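Local coordinates for protein purine nucleoside phosphorylase (Thermus thermophilus, PDB 1ODK) that probably catalyses the reversible phosphorolysis of purine nucleosides to free purine base and ribose 1-phosphate, as a hexameric member of the nucleoside phosphorylase superfamily, at residues P3-A8 against V74-R79; R38-H43 against S59-G64; M65-A70 against P111-T116; V86-A91 against R222-V227; A184-G189 against V194-I199. All coordinates share one frame; numbering follows the deposited sequence.

Contacts 2, 3, 4 and 5 all reach the large mixed beta sheet of the phosphorylase fold, and contact 1 ties the N-terminal loop to helix 67-79, which contact 3 uses at its other end. Along the chain, contact 2 falls between the two segments of contact 1, and contact 5 between those of contact 4, whereas contacts 1 and 3 alternate. Contacts 1 and 2 touch directly, their centres about 10 Å apart; contacts 1 and 4 lie about 22 Å apart between centres. Contacts 4 and 5 use neighbouring parallel strands, 84-93 and 195-205, close to the centre of the fold. Contacts 1 and 3 also meet the second subunit, so both ends of helix 67-79 lie at the subunit interface.

Contact 1: P3-A8 against V74-R79; sequences PIHVRA and VEELVR
Glu-76 reaches out of helix 67-79 into the N-terminal loop, where its carboxylate meets His-5 and Val-6. From CB outward the first partner is the ring of Pro-3: CB lies 3.9 Å from Pro-3 CB, and CG runs over that same carbon. With CG opposite the carbonyl carbon (chi1 -68°) and the chain extended beyond it, the carboxylate is carried straight to the turning backbone of residues 4-6. There OE1 takes the amide of Val-6, with Val-6 N 2.7 Å from Glu-76 OE1 in an almost linear bond of 177°. OE2 receives His-5 ND1 at 2.6 Å on its syn side, close to the plane of the imidazole, while ring and carboxylate planes stand 33° apart. The backbone N of His-5 adds weak bonds to both oxygens. Tyr-160 of the second subunit also hydrogen-bonds Glu-76 OE2, and Phe-159 of that subunit meets the His-5 ring edge-to-face. This His-carboxylate hydrogen bond orients an N-terminal histidine at the subunit border, probably as in related hexameric phosphorylases, where such a histidine reaches the neighbour's active site. By taking the ND1 hydrogen, the buried carboxylate fixes the ring's rotation and leaves NE2 as the other ring nitrogen.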
# COMPACT_ATOMS: atom_id res chain seq x y z
N PRO B 3 -22.37 4.33 28.03
CA PRO B 3 -21.31 4.54 27.04
C PRO B 3 -20.42 5.73 27.40
O PRO B 3 -20.84 6.67 28.07
CB PRO B 3 -22.09 4.76 25.75
CG PRO B 3 -23.28 3.87 25.94
CD PRO B 3 -23.67 4.16 27.37
N ILE B 4 -19.18 5.67 26.93
CA ILE B 4 -18.19 6.71 27.20
C ILE B 4 -18.55 8.09 26.67
O ILE B 4 -18.44 9.09 27.38
CB ILE B 4 -16.82 6.30 26.63
CG1 ILE B 4 -16.33 5.03 27.35
CG2 ILE B 4 -15.82 7.43 26.78
CD1 ILE B 4 -15.08 4.42 26.74
N HIS B 5 -18.98 8.17 25.41
CA HIS B 5 -19.29 9.46 24.82
C HIS B 5 -20.76 9.84 24.85
O HIS B 5 -21.12 10.92 25.32
CB HIS B 5 -18.72 9.50 23.41
CG HIS B 5 -17.30 9.04 23.33
ND1 HIS B 5 -16.93 7.72 23.47
CD2 HIS B 5 -16.15 9.73 23.17
CE1 HIS B 5 -15.62 7.62 23.40
NE2 HIS B 5 -15.12 8.83 23.22
N VAL B 6 -21.62 8.97 24.34
CA VAL B 6 -23.05 9.24 24.37
C VAL B 6 -23.51 8.66 25.71
O VAL B 6 -23.83 7.47 25.81
CB VAL B 6 -23.79 8.53 23.21
CG1 VAL B 6 -25.28 8.85 23.27
CG2 VAL B 6 -23.21 8.99 21.87
N ARG B 7 -23.53 9.50 26.73
CA ARG B 7 -23.90 9.08 28.08
C ARG B 7 -25.39 8.98 28.34
O ARG B 7 -25.96 9.75 29.10
CB ARG B 7 -23.24 10.02 29.09
CG ARG B 7 -21.72 9.96 29.01
CD ARG B 7 -21.03 10.91 29.97
NE ARG B 7 -19.58 10.75 29.90
CZ ARG B 7 -18.71 11.46 30.61
NH1 ARG B 7 -19.15 12.39 31.44
NH2 ARG B 7 -17.41 11.24 30.48
N ALA B 8 -26.01 7.99 27.70
CA ALA B 8 -27.43 7.75 27.85
C ALA B 8 -27.63 6.34 28.39
O ALA B 8 -26.66 5.61 28.60
CB ALA B 8 -28.12 7.89 26.51
N VAL B 74 -21.96 5.73 16.46
CA VAL B 74 -22.69 4.58 15.95
C VAL B 74 -22.47 3.35 16.84
O VAL B 74 -23.42 2.67 17.21
CB VAL B 74 -22.27 4.26 14.49
CG1 VAL B 74 -22.87 2.94 14.03
CG2 VAL B 74 -22.73 5.38 13.57
N GLU B 75 -21.21 3.06 17.18
CA GLU B 75 -20.90 1.91 18.03
C GLU B 75 -21.67 1.99 19.35
O GLU B 75 -22.23 1.00 19.82
CB GLU B 75 -19.39 1.86 18.32
CG GLU B 75 -18.52 1.48 17.12
CD GLU B 75 -18.37 -0.03 16.93
OE1 GLU B 75 -19.32 -0.77 17.26
OE2 GLU B 75 -17.31 -0.47 16.45
N GLU B 76 -21.69 3.18 19.95
CA GLU B 76 -22.38 3.35 21.21
C GLU B 76 -23.90 3.32 21.05
O GLU B 76 -24.60 2.77 21.90
CB GLU B 76 -21.90 4.64 21.89
CG GLU B 76 -20.44 4.51 22.35
CD GLU B 76 -19.87 5.77 22.99
OE1 GLU B 76 -20.64 6.72 23.26
OE2 GLU B 76 -18.65 5.80 23.23
N LEU B 77 -24.41 3.87 19.95
CA LEU B 77 -25.85 3.85 19.69
C LEU B 77 -26.37 2.42 19.56
O LEU B 77 -27.46 2.10 20.03
CB LEU B 77 -26.18 4.63 18.41
CG LEU B 77 -26.22 6.16 18.52
CD1 LEU B 77 -26.55 6.76 17.17
CD2 LEU B 77 -27.26 6.58 19.56
N VAL B 78 -25.58 1.56 18.92
CA VAL B 78 -25.96 0.17 18.74
C VAL B 78 -26.03 -0.52 20.11
O VAL B 78 -26.94 -1.32 20.36
CB VAL B 78 -24.96 -0.58 17.83
CG1 VAL B 78 -25.22 -2.09 17.89
CG2 VAL B 78 -25.10 -0.09 16.40
N ARG B 79 -25.09 -0.20 20.98
CA ARG B 79 -25.08 -0.77 22.32
C ARG B 79 -26.31 -0.28 23.08
O ARG B 79 -26.82 -0.97 23.96
CB ARG B 79 -23.81 -0.36 23.08
CG ARG B 79 -22.56 -1.11 22.66
CD ARG B 79 -22.76 -2.61 22.75
NE ARG B 79 -21.58 -3.32 23.24
CZ ARG B 79 -21.16 -3.28 24.50
NH1 ARG B 79 -21.82 -2.57 25.41
NH2 ARG B 79 -20.08 -3.96 24.86

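Contact 2: R38-H43 against S59-G64; sequences RRYNDH and SVQTTG
Tyr-40 reaches with its ring from strand 37-41 toward strand 56-61, its OH and CE1 meeting the side chain of Gln-61. The phenol donates to the amide oxygen, with Tyr-40 OH 2.7 Å from Gln-61 OE1, and approaches 17° from the carbonyl plane. The same oxygen also lies at the ring edge, 3.2 Å from Tyr-40 CE1, and ring and amide planes are turned 48° against each other. Behind the amide, Gln-61 CB comes within 3.5 Å of Tyr-40 OH, so the hydroxyl rests against the aliphatic root of the glutamine as well as its tip. A bend at chi2 (64°) turns the amide forward along the chain, toward the carbonyl of Thr-62; there Gln-61 NE2 donates to Thr-62 O at 2.9 Å, in the carbonyl plane and on a lone pair, and also bonds Leu-46 O. With both ends of the amide engaged, its flip state is settled. Ser-59 OG approaches the phenol more loosely, 4.2 Å from Tyr-40 CE2, and has its main partner in Thr-50. Between the two strands runs strand 48-53, antiparallel to each; Tyr-40 and Asn-41 both face Gly-48 there in a classic beta bulge. Helix 67-79 covers the pair through Leu-77, which touches both Tyr-40 and Gln-61, while Leu-19 of strand 16-20 packs against the glutamine.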
# COMPACT_ATOMS: atom_id res chain seq x y z
N ARG B 38 -37.17 14.94 24.08
CA ARG B 38 -36.38 15.08 25.29
C ARG B 38 -34.92 14.83 24.92
O ARG B 38 -34.61 13.89 24.19
CB ARG B 38 -36.79 14.05 26.35
CG ARG B 38 -38.29 13.89 26.55
CD ARG B 38 -39.00 15.21 26.85
NE ARG B 38 -38.42 15.91 28.00
CZ ARG B 38 -38.95 17.00 28.55
NH1 ARG B 38 -40.07 17.51 28.06
NH2 ARG B 38 -38.35 17.58 29.57
N ARG B 39 -34.01 15.67 25.41
CA ARG B 39 -32.60 15.49 25.12
C ARG B 39 -32.03 14.52 26.15
O ARG B 39 -32.00 14.82 27.34
CB ARG B 39 -31.85 16.83 25.18
CG ARG B 39 -30.44 16.77 24.62
CD ARG B 39 -29.86 18.16 24.39
NE ARG B 39 -29.52 18.84 25.63
CZ ARG B 39 -29.09 20.09 25.70
NH1 ARG B 39 -28.96 20.82 24.60
NH2 ARG B 39 -28.80 20.63 26.88
N TYR B 40 -31.58 13.35 25.69
CA TYR B 40 -31.03 12.36 26.60
C TYR B 40 -29.52 12.47 26.79
O TYR B 40 -28.95 11.81 27.65
CB TYR B 40 -31.39 10.94 26.13
CG TYR B 40 -30.89 10.59 24.75
CD1 TYR B 40 -29.53 10.39 24.50
CD2 TYR B 40 -31.78 10.47 23.68
CE1 TYR B 40 -29.07 10.08 23.23
CE2 TYR B 40 -31.33 10.16 22.40
CZ TYR B 40 -29.97 9.97 22.18
OH TYR B 40 -29.53 9.65 20.93
N ASN B 41 -28.87 13.31 25.99
CA ASN B 41 -27.42 13.49 26.13
C ASN B 41 -26.93 14.80 25.56
O ASN B 41 -27.39 15.26 24.52
CB ASN B 41 -26.65 12.36 25.43
CG ASN B 41 -25.13 12.55 25.52
OD1 ASN B 41 -24.53 12.36 26.57
ND2 ASN B 41 -24.51 12.96 24.40
N ASP B 42 -25.98 15.41 26.26
CA ASP B 42 -25.37 16.64 25.78
C ASP B 42 -23.86 16.59 26.03
O ASP B 42 -23.14 17.54 25.71
CB ASP B 42 -26.01 17.88 26.44
CG ASP B 42 -25.78 17.94 27.94
OD1 ASP B 42 -26.34 18.87 28.56
OD2 ASP B 42 -25.06 17.09 28.49
N HIS B 43 -23.39 15.48 26.58
CA HIS B 43 -21.96 15.31 26.84
C HIS B 43 -21.19 15.45 25.54
O HIS B 43 -21.61 14.92 24.50
CB HIS B 43 -21.68 13.95 27.46
CG HIS B 43 -20.25 13.75 27.85
ND1 HIS B 43 -19.43 12.82 27.25
CD2 HIS B 43 -19.47 14.41 28.75
CE1 HIS B 43 -18.22 12.90 27.76
NE2 HIS B 43 -18.22 13.86 28.67
N SER B 59 -35.22 8.62 17.50
CA SER B 59 -34.15 9.36 18.15
C SER B 59 -33.38 10.14 17.09
O SER B 59 -33.37 9.76 15.92
CB SER B 59 -33.19 8.41 18.88
OG SER B 59 -33.81 7.83 20.02
N VAL B 60 -32.76 11.24 17.50
CA VAL B 60 -31.98 12.09 16.61
C VAL B 60 -30.67 12.30 17.36
O VAL B 60 -30.65 12.98 18.39
CB VAL B 60 -32.68 13.46 16.39
CG1 VAL B 60 -31.87 14.30 15.40
CG2 VAL B 60 -34.09 13.25 15.88
N GLN B 61 -29.60 11.71 16.85
CA GLN B 61 -28.30 11.77 17.50
C GLN B 61 -27.18 12.44 16.70
O GLN B 61 -26.88 12.03 15.58
CB GLN B 61 -27.86 10.36 17.89
CG GLN B 61 -26.46 10.26 18.50
CD GLN B 61 -26.35 10.99 19.82
OE1 GLN B 61 -27.10 10.72 20.75
NE2 GLN B 61 -25.40 11.93 19.91
N THR B 62 -26.57 13.45 17.29
CA THR B 62 -25.47 14.19 16.68
C THR B 62 -24.27 13.25 16.53
O THR B 62 -23.95 12.52 17.47
CB THR B 62 -25.05 15.37 17.57
OG1 THR B 62 -26.15 16.25 17.75
CG2 THR B 62 -23.87 16.12 16.96
N THR B 63 -23.61 13.26 15.37
CA THR B 63 -22.45 12.40 15.16
C THR B 63 -21.12 13.16 15.19
O THR B 63 -20.07 12.56 15.41
CB THR B 63 -22.49 11.71 13.79
OG1 THR B 63 -22.35 12.70 12.77
CG2 THR B 63 -23.80 10.95 13.58
N GLY B 64 -21.16 14.46 14.95
CA GLY B 64 -19.93 15.23 14.89
C GLY B 64 -19.46 15.09 13.44
O GLY B 64 -20.16 14.49 12.63

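Contact 3: M65-A70 against P111-T116; sequences MGTPSA and PLDGTT
Asp-113 and Thr-115, at the start of helix 114-120, meet Thr-67 and Pro-68 in the first turn of helix 67-79. Following strand 108-112, Asp-113 takes the N-cap position and turns its carboxylate back over the helix end. Its OD1 is held by two donors from opposite faces of the carboxylate plane: across the contact Thr-67 OG1 donates to Asp-113 OD1 at 3.0 Å, on the anti side and 28° out of the plane, and within the turn Thr-116 N makes the capping bond to Asp-113 OD1, also 3.0 Å. Beside the first of these bonds the methyl of Thr-67 rests against the acid, with CG2 3.4 Å from Asp-113 OD1.

Next along the helix comes Thr-115, which runs side by side with Thr-67, their ends pointing opposite ways, and has its OG1 2.9 Å from Thr-67 OG1. A first torsion of -60° keeps that hydroxyl beside its own backbone N, where it also presses on the proline ring, with Thr-115 OG1 3.2 Å from Pro-68 CG. Thr-116 closes the cap, its OG1 donating to Asp-113 OD2 at 2.9 Å from above the carboxylate plane. Ser-183 gives OD2 a further hydrogen bond, and helix 182-192, which carries this serine, touches Thr-67 and Thr-116, while Asp-157 of the second subunit packs on Pro-68 and Thr-115.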
# COMPACT_ATOMS: atom_id res chain seq x y z
N MET B 65 -18.28 15.61 13.12
CA MET B 65 -17.77 15.52 11.75
C MET B 65 -16.67 14.48 11.63
O MET B 65 -15.80 14.38 12.49
CB MET B 65 -17.21 16.87 11.30
CG MET B 65 -18.18 18.04 11.46
SD MET B 65 -17.42 19.59 10.94
CE MET B 65 -16.42 19.97 12.35
N GLY B 66 -16.71 13.71 10.54
CA GLY B 66 -15.69 12.70 10.30
C GLY B 66 -16.06 11.30 10.76
O GLY B 66 -16.80 11.14 11.73
N THR B 67 -15.56 10.29 10.05
CA THR B 67 -15.85 8.91 10.40
C THR B 67 -15.36 8.48 11.79
O THR B 67 -15.96 7.61 12.41
CB THR B 67 -15.29 7.92 9.33
OG1 THR B 67 -13.90 8.21 9.08
CG2 THR B 67 -16.07 8.05 8.03
N PRO B 68 -14.26 9.09 12.29
CA PRO B 68 -13.84 8.65 13.63
C PRO B 68 -14.90 9.02 14.67
O PRO B 68 -15.20 8.24 15.58
CB PRO B 68 -12.53 9.42 13.85
CG PRO B 68 -11.99 9.59 12.46
CD PRO B 68 -13.25 9.96 11.67
N SER B 69 -15.46 10.22 14.54
CA SER B 69 -16.48 10.69 15.46
C SER B 69 -17.78 9.92 15.24
O SER B 69 -18.43 9.49 16.20
CB SER B 69 -16.73 12.19 15.26
OG SER B 69 -17.61 12.71 16.24
N ALA B 70 -18.16 9.74 13.98
CA ALA B 70 -19.39 9.03 13.66
C ALA B 70 -19.33 7.57 14.10
O ALA B 70 -20.33 7.02 14.55
CB ALA B 70 -19.69 9.12 12.16
N PRO B 111 -14.77 4.50 0.25
CA PRO B 111 -14.05 4.69 1.52
C PRO B 111 -12.68 5.35 1.42
O PRO B 111 -11.66 4.67 1.35
CB PRO B 111 -13.99 3.28 2.07
CG PRO B 111 -13.75 2.46 0.83
CD PRO B 111 -14.67 3.10 -0.21
N LEU B 112 -12.66 6.68 1.43
CA LEU B 112 -11.40 7.42 1.37
C LEU B 112 -10.97 7.82 2.78
O LEU B 112 -10.11 8.69 2.96
CB LEU B 112 -11.57 8.69 0.52
CG LEU B 112 -12.01 8.50 -0.93
CD1 LEU B 112 -12.05 9.86 -1.61
CD2 LEU B 112 -11.05 7.57 -1.65
N ASP B 113 -11.57 7.17 3.78
CA ASP B 113 -11.30 7.47 5.18
C ASP B 113 -10.47 6.41 5.91
O ASP B 113 -10.48 5.23 5.53
CB ASP B 113 -12.62 7.64 5.92
CG ASP B 113 -13.35 6.33 6.09
OD1 ASP B 113 -13.56 5.92 7.25
OD2 ASP B 113 -13.70 5.70 5.07
N GLY B 114 -9.78 6.82 6.97
CA GLY B 114 -8.96 5.89 7.72
C GLY B 114 -9.68 5.06 8.77
O GLY B 114 -9.13 4.08 9.28
N THR B 115 -10.91 5.44 9.11
CA THR B 115 -11.66 4.68 10.10
C THR B 115 -12.07 3.33 9.52
O THR B 115 -11.88 2.29 10.15
CB THR B 115 -12.91 5.45 10.58
OG1 THR B 115 -12.51 6.69 11.16
CG2 THR B 115 -13.68 4.64 11.63
N THR B 116 -12.63 3.33 8.32
CA THR B 116 -13.02 2.05 7.72
C THR B 116 -11.75 1.24 7.50
O THR B 116 -11.72 0.03 7.71
CB THR B 116 -13.75 2.24 6.38
OG1 THR B 116 -12.90 2.95 5.47
CG2 THR B 116 -15.05 3.03 6.59

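Contact 4: V86-A91 against R222-V227; sequences VRVGTA and RRMVEV
Met-224 extends from helix 214-233 toward strand 84-93 and crosses Val-88 at a slant, its thioether passing beyond the valine to the backbone of Gly-89. The contact thereby packs the long C-terminal helix onto a strand of the central mixed sheet. The two side chains meet near their roots: CB and CG1 of Val-88 both lie against Met-224 CG, Val-88 CB at 3.9 Å and Val-88 CG1 at 4.0 Å from it. Further out the sulfur lies against the backbone of Gly-89, with Met-224 SD 3.1 Å from Gly-89 O and 3.4 Å from Gly-89 N. A bend at the last torsion (chi3 88°) turns the methyl so that Met-224 CE also lies 3.5 Å from Gly-89 O. On the other side of the strand Arg-87 salt-bridges Glu-179 and Glu-181, and Ala-228 from the same long helix also packs on Val-88. No hydrogen bond spans the two segments. Strand and helix are held by apolar contact and by the sulfur, and Gly-89 O sits nearly on the extension of the Met-224 CG-SD bond, at a CG-SD...O angle of about 170°; this alignment is consistent with a chalcogen-type sulfur-oxygen attraction.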
# COMPACT_ATOMS: atom_id res chain seq x y z
N VAL B 86 -30.21 6.25 10.12
CA VAL B 86 -30.13 6.97 8.86
C VAL B 86 -29.39 8.29 8.99
O VAL B 86 -29.83 9.21 9.70
CB VAL B 86 -31.54 7.23 8.27
CG1 VAL B 86 -31.45 8.07 7.00
CG2 VAL B 86 -32.23 5.90 7.98
N ARG B 87 -28.25 8.39 8.32
CA ARG B 87 -27.48 9.62 8.34
C ARG B 87 -28.19 10.66 7.48
O ARG B 87 -28.68 10.35 6.39
CB ARG B 87 -26.06 9.40 7.79
CG ARG B 87 -25.33 10.71 7.44
CD ARG B 87 -23.85 10.48 7.14
NE ARG B 87 -23.28 11.55 6.32
CZ ARG B 87 -23.17 12.82 6.70
NH1 ARG B 87 -23.58 13.21 7.90
NH2 ARG B 87 -22.65 13.72 5.86
N VAL B 88 -28.28 11.88 8.00
CA VAL B 88 -28.87 12.98 7.26
C VAL B 88 -27.83 14.08 7.38
O VAL B 88 -27.48 14.51 8.48
CB VAL B 88 -30.22 13.45 7.86
CG1 VAL B 88 -31.29 12.41 7.59
CG2 VAL B 88 -30.08 13.71 9.36
N GLY B 89 -27.30 14.52 6.25
CA GLY B 89 -26.29 15.56 6.31
C GLY B 89 -26.14 16.32 5.02
O GLY B 89 -26.99 16.24 4.13
N THR B 90 -25.04 17.06 4.92
CA THR B 90 -24.74 17.86 3.75
C THR B 90 -23.58 17.25 2.98
O THR B 90 -22.82 16.44 3.52
CB THR B 90 -24.36 19.28 4.16
OG1 THR B 90 -23.35 19.22 5.17
CG2 THR B 90 -25.58 20.02 4.71
N ALA B 91 -23.45 17.64 1.72
CA ALA B 91 -22.38 17.12 0.88
C ALA B 91 -21.98 18.14 -0.17
O ALA B 91 -22.78 18.98 -0.58
CB ALA B 91 -22.83 15.83 0.20
N ARG B 222 -34.61 20.40 5.20
CA ARG B 222 -35.96 20.04 5.60
C ARG B 222 -36.47 18.86 4.77
O ARG B 222 -37.07 17.93 5.31
CB ARG B 222 -36.92 21.22 5.43
CG ARG B 222 -38.32 20.97 5.99
CD ARG B 222 -39.32 21.98 5.45
NE ARG B 222 -39.54 21.82 4.01
CZ ARG B 222 -40.15 20.77 3.46
NH1 ARG B 222 -40.61 19.79 4.21
NH2 ARG B 222 -40.28 20.71 2.14
N ARG B 223 -36.24 18.91 3.46
CA ARG B 223 -36.68 17.85 2.56
C ARG B 223 -36.02 16.52 2.90
O ARG B 223 -36.67 15.48 2.93
CB ARG B 223 -36.35 18.23 1.11
CG ARG B 223 -37.03 19.49 0.62
CD ARG B 223 -36.50 19.88 -0.75
NE ARG B 223 -37.24 21.01 -1.32
CZ ARG B 223 -37.01 21.52 -2.53
NH1 ARG B 223 -36.06 21.00 -3.30
NH2 ARG B 223 -37.74 22.53 -2.97
N MET B 224 -34.72 16.58 3.14
CA MET B 224 -33.95 15.39 3.47
C MET B 224 -34.44 14.72 4.76
O MET B 224 -34.56 13.49 4.83
CB MET B 224 -32.47 15.78 3.57
CG MET B 224 -31.65 15.01 4.56
SD MET B 224 -29.96 15.62 4.50
CE MET B 224 -30.01 16.97 5.67
N VAL B 225 -34.73 15.52 5.78
CA VAL B 225 -35.21 14.99 7.06
C VAL B 225 -36.59 14.36 6.93
O VAL B 225 -36.86 13.30 7.49
CB VAL B 225 -35.25 16.11 8.14
CG1 VAL B 225 -35.89 15.58 9.42
CG2 VAL B 225 -33.83 16.60 8.42
N GLU B 226 -37.47 15.01 6.18
CA GLU B 226 -38.82 14.49 5.96
C GLU B 226 -38.72 13.13 5.27
O GLU B 226 -39.43 12.18 5.63
CB GLU B 226 -39.63 15.45 5.09
CG GLU B 226 -41.06 14.99 4.85
CD GLU B 226 -41.84 15.95 3.96
OE1 GLU B 226 -43.06 15.74 3.79
OE2 GLU B 226 -41.24 16.91 3.43
N VAL B 227 -37.85 13.02 4.28
CA VAL B 227 -37.67 11.76 3.57
C VAL B 227 -37.17 10.69 4.52
O VAL B 227 -37.69 9.57 4.55
CB VAL B 227 -36.68 11.90 2.39
CG1 VAL B 227 -36.32 10.52 1.84
CG2 VAL B 227 -37.29 12.75 1.28

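Contact 5: A184-G189 against V194-I199; sequences ALFLLG and VRTGAI
The ring of Phe-186 meets strand 195-205 with its edge, Gly-197 C lying in the ring plane 3.8 Å from Phe-186 CE2, while Thr-196 OG1 and Ala-198 CB approach it obliquely. In this part of the alpha/beta phosphorylase fold helix 182-192 leads by a short turn into strand 195-205, the short segments running nearly antiparallel at 164° with their axes 7.6 Å apart. With chi1 at -70° the phenyl group reaches along the strand until Phe-186 CZ rests 3.8 Å from the methyl Ala-198 CB.

Leu-185 supplies the neighbouring contact. It lies alongside Thr-196, the two side chains pointing in contrary senses, with Leu-185 CD1 3.7 Å from Thr-196 CG2, while its other branch, CD2, comes 3.4 Å from Gly-197 O. The methyl of Thr-196 thus sits against the leucine and also against the helix backbone: with no side chain at Gly-189, it lies directly on the glycine, Thr-196 CG2 being 3.7 Å from Gly-189 CA. Leu-185 also packs on Val-74 of helix 67-79, and Gly-197 pairs with Arg-87 of strand 84-93. Where the turn begins to lead into the strand, Val-194 CG2 lies on Gly-189, and a backbone bond spans the C-terminal end of the helix: Val-194 N donates to Gly-189 O at 2.9 Å, in the plane of that carbonyl.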
# COMPACT_ATOMS: atom_id res chain seq x y z
N ALA B 184 -18.16 4.71 7.12
CA ALA B 184 -18.08 4.05 8.43
C ALA B 184 -19.44 3.55 8.92
O ALA B 184 -19.54 2.46 9.49
CB ALA B 184 -17.47 5.02 9.47
N LEU B 185 -20.47 4.34 8.70
CA LEU B 185 -21.81 3.95 9.11
C LEU B 185 -22.20 2.66 8.38
O LEU B 185 -22.68 1.70 9.00
CB LEU B 185 -22.82 5.05 8.77
CG LEU B 185 -24.30 4.75 8.99
CD1 LEU B 185 -24.59 4.57 10.48
CD2 LEU B 185 -25.12 5.90 8.41
N PHE B 186 -21.99 2.65 7.07
CA PHE B 186 -22.33 1.49 6.25
C PHE B 186 -21.56 0.25 6.71
O PHE B 186 -22.15 -0.82 6.87
CB PHE B 186 -22.03 1.78 4.77
CG PHE B 186 -22.97 2.80 4.14
CD1 PHE B 186 -22.70 3.32 2.89
CD2 PHE B 186 -24.12 3.21 4.81
CE1 PHE B 186 -23.56 4.25 2.30
CE2 PHE B 186 -24.99 4.14 4.23
CZ PHE B 186 -24.71 4.66 2.97
N LEU B 187 -20.26 0.40 6.92
CA LEU B 187 -19.42 -0.70 7.37
C LEU B 187 -19.93 -1.23 8.71
O LEU B 187 -20.12 -2.44 8.88
CB LEU B 187 -17.97 -0.25 7.52
CG LEU B 187 -17.01 -1.29 8.12
CD1 LEU B 187 -16.95 -2.50 7.21
CD2 LEU B 187 -15.62 -0.69 8.31
N LEU B 188 -20.13 -0.33 9.66
CA LEU B 188 -20.60 -0.74 10.98
C LEU B 188 -21.98 -1.38 10.93
O LEU B 188 -22.30 -2.24 11.75
CB LEU B 188 -20.59 0.45 11.94
CG LEU B 188 -19.17 0.87 12.36
CD1 LEU B 188 -19.22 2.14 13.19
CD2 LEU B 188 -18.52 -0.27 13.14
N GLY B 189 -22.80 -0.96 9.97
CA GLY B 189 -24.12 -1.54 9.84
C GLY B 189 -23.99 -3.03 9.58
O GLY B 189 -24.69 -3.85 10.19
N VAL B 194 -26.93 -4.18 11.94
CA VAL B 194 -28.03 -3.23 12.04
C VAL B 194 -28.27 -2.62 10.66
O VAL B 194 -27.43 -2.74 9.78
CB VAL B 194 -27.74 -2.10 13.08
CG1 VAL B 194 -27.78 -2.68 14.49
CG2 VAL B 194 -26.39 -1.45 12.82
N ARG B 195 -29.42 -1.99 10.48
CA ARG B 195 -29.78 -1.41 9.19
C ARG B 195 -29.44 0.06 9.12
O ARG B 195 -29.92 0.85 9.93
CB ARG B 195 -31.26 -1.63 8.93
CG ARG B 195 -31.66 -3.09 8.94
CD ARG B 195 -33.15 -3.28 8.67
NE ARG B 195 -33.45 -4.67 8.37
CZ ARG B 195 -34.65 -5.12 8.00
NH1 ARG B 195 -35.67 -4.27 7.89
NH2 ARG B 195 -34.82 -6.41 7.73
N THR B 196 -28.63 0.43 8.13
CA THR B 196 -28.22 1.82 7.96
C THR B 196 -28.57 2.38 6.59
O THR B 196 -28.92 1.65 5.66
CB THR B 196 -26.69 1.98 8.17
OG1 THR B 196 -25.99 1.25 7.15
CG2 THR B 196 -26.29 1.43 9.53
N GLY B 197 -28.45 3.70 6.48
CA GLY B 197 -28.74 4.37 5.23
C GLY B 197 -28.26 5.80 5.34
O GLY B 197 -27.92 6.27 6.43
N ALA B 198 -28.22 6.50 4.22
CA ALA B 198 -27.79 7.88 4.22
C ALA B 198 -28.43 8.67 3.09
O ALA B 198 -28.50 8.21 1.95
CB ALA B 198 -26.26 7.96 4.11
N ILE B 199 -28.91 9.86 3.42
CA ILE B 199 -29.48 10.75 2.43
C ILE B 199 -28.79 12.09 2.71
O ILE B 199 -28.60 12.47 3.87
CB ILE B 199 -31.01 10.87 2.55
CG1 ILE B 199 -31.53 11.83 1.49
CG2 ILE B 199 -31.40 11.29 3.96
CD1 ILE B 199 -33.04 11.85 1.37